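PDB 3LLB: magnesium and cobalt efflux protein CorC from Pseudomonas aeruginosa, which probably takes part in the transport of magnesium and cobalt ions, and is represented here by its C-terminal transporter-associated domain. Local coordinates for residues 39-44 / 61-66. Residues are numbered along the deposited sequence; the frame is centred on the assembly and turned at random.
Sequences GGLVMS and FRFRVL
In the alpha-beta fold of the CorC transporter-associated domain, helix 38-46 packs on one face of an antiparallel sheet, and Val42 meets Phe63 of strand 61-68 in the buried interior. The contact illustrates how one aromatic side chain of a sheet can meet an overlying helix through apolar contacts; no hydrogen bond joins residues 39-44 to 61-66. The CA atoms of Val42 and Phe63, the closest such pair across the two segments, stand 7.7 Å apart, and both side chains leave the main chain toward the opposing segment. In Phe63, chi1 of -67° sets CG anti to the carbonyl carbon and beside the backbone N, with the flank of the ring at CD1 nearest Val42. Val38, from the preceding turn of the helix, and Val56 and Leu78, from the strands flanking 61-68, also touch Phe63. On the helix, Leu41 reaches the far end of the ring more loosely, CD2 lying 4.5 Å from Phe63 CZ, while its side chain also packs against Phe30, Phe35 and Leu58. The tighter touch belongs to one methyl of Val42, the one anti to its carbonyl carbon (chi1 161°): CG2 approaches the ring obliquely, 3.6 Å from Phe63 CD1 and 3.9 Å from Phe63 CG.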
# COMPACT_ATOMS: atom_id res chain seq x y z
N GLY A 39 1.78 4.35 -2.38
CA GLY A 39 0.67 5.33 -2.27
C GLY A 39 0.13 5.72 -3.64
O GLY A 39 -1.07 5.88 -3.80
N GLY A 40 1.01 5.95 -4.61
CA GLY A 40 0.60 6.07 -6.02
C GLY A 40 -0.18 4.88 -6.59
O GLY A 40 -1.14 5.08 -7.30
N LEU A 41 0.23 3.66 -6.28
CA LEU A 41 -0.49 2.47 -6.69
C LEU A 41 -1.90 2.51 -6.10
O LEU A 41 -2.89 2.30 -6.81
CB LEU A 41 0.25 1.25 -6.18
CG LEU A 41 -0.27 -0.17 -6.43
CD1 LEU A 41 -0.41 -0.48 -7.92
CD2 LEU A 41 0.68 -1.09 -5.68
N VAL A 42 -1.99 2.75 -4.79
CA VAL A 42 -3.27 2.77 -4.08
C VAL A 42 -4.17 3.95 -4.53
O VAL A 42 -5.37 3.78 -4.78
CB VAL A 42 -3.04 2.72 -2.53
CG1 VAL A 42 -4.20 3.18 -1.77
CG2 VAL A 42 -2.61 1.29 -2.07
N MET A 43 -3.59 5.14 -4.67
CA MET A 43 -4.38 6.35 -5.01
C MET A 43 -4.92 6.19 -6.40
O MET A 43 -6.04 6.61 -6.70
CB MET A 43 -3.60 7.70 -4.81
CG MET A 43 -3.70 8.21 -3.42
SD MET A 43 -2.78 9.74 -3.11
CE MET A 43 -3.93 10.79 -3.91
N SER A 44 -4.19 5.54 -7.28
CA SER A 44 -4.72 5.31 -8.61
C SER A 44 -5.90 4.35 -8.59
O SER A 44 -6.87 4.58 -9.27
CB SER A 44 -3.62 4.75 -9.47
OG SER A 44 -3.53 3.34 -9.34
N PHE A 61 -3.27 -8.98 -2.65
CA PHE A 61 -3.31 -8.25 -1.39
C PHE A 61 -4.49 -7.35 -1.25
O PHE A 61 -5.00 -6.83 -2.23
CB PHE A 61 -2.05 -7.43 -1.23
CG PHE A 61 -0.80 -8.24 -1.18
CD1 PHE A 61 -0.39 -8.81 -0.00
CD2 PHE A 61 -0.06 -8.47 -2.32
CE1 PHE A 61 0.74 -9.58 0.04
CE2 PHE A 61 1.10 -9.26 -2.26
CZ PHE A 61 1.48 -9.80 -1.09
N ARG A 62 -4.90 -7.19 0.01
CA ARG A 62 -5.80 -6.16 0.45
C ARG A 62 -5.00 -5.00 1.11
O ARG A 62 -4.09 -5.22 1.94
CB ARG A 62 -6.86 -6.74 1.40
CG ARG A 62 -7.79 -5.66 1.99
CD ARG A 62 -8.93 -6.14 2.95
NE ARG A 62 -9.80 -7.13 2.33
CZ ARG A 62 -9.67 -8.46 2.47
NH1 ARG A 62 -8.70 -8.99 3.24
NH2 ARG A 62 -10.51 -9.28 1.84
N PHE A 63 -5.34 -3.77 0.70
CA PHE A 63 -4.74 -2.56 1.21
C PHE A 63 -5.81 -1.72 1.91
O PHE A 63 -6.71 -1.23 1.27
CB PHE A 63 -4.19 -1.72 0.06
CG PHE A 63 -3.00 -2.35 -0.69
CD1 PHE A 63 -1.73 -1.85 -0.53
CD2 PHE A 63 -3.19 -3.36 -1.65
CE1 PHE A 63 -0.65 -2.39 -1.23
CE2 PHE A 63 -2.13 -3.85 -2.35
CZ PHE A 63 -0.85 -3.35 -2.12
N ARG A 64 -5.65 -1.56 3.22
CA ARG A 64 -6.58 -0.77 4.05
C ARG A 64 -5.86 0.49 4.50
O ARG A 64 -4.70 0.42 5.03
CB ARG A 64 -7.05 -1.60 5.23
CG ARG A 64 -7.83 -0.84 6.27
CD ARG A 64 -8.12 -1.68 7.49
NE ARG A 64 -8.34 -0.80 8.63
CZ ARG A 64 -7.88 -0.99 9.88
NH1 ARG A 64 -7.14 -2.06 10.20
NH2 ARG A 64 -8.17 -0.09 10.82
N VAL A 65 -6.46 1.66 4.27
CA VAL A 65 -5.87 2.92 4.68
C VAL A 65 -5.89 3.06 6.21
O VAL A 65 -6.96 3.09 6.83
CB VAL A 65 -6.54 4.17 3.98
CG1 VAL A 65 -5.84 5.42 4.41
CG2 VAL A 65 -6.49 3.98 2.48
N LEU A 66 -4.72 3.10 6.82
CA LEU A 66 -4.62 3.39 8.28
C LEU A 66 -4.44 4.84 8.60
O LEU A 66 -4.91 5.32 9.63
CB LEU A 66 -3.48 2.59 8.88
CG LEU A 66 -3.54 1.08 8.90
CD1 LEU A 66 -2.20 0.59 9.38
CD2 LEU A 66 -4.69 0.59 9.78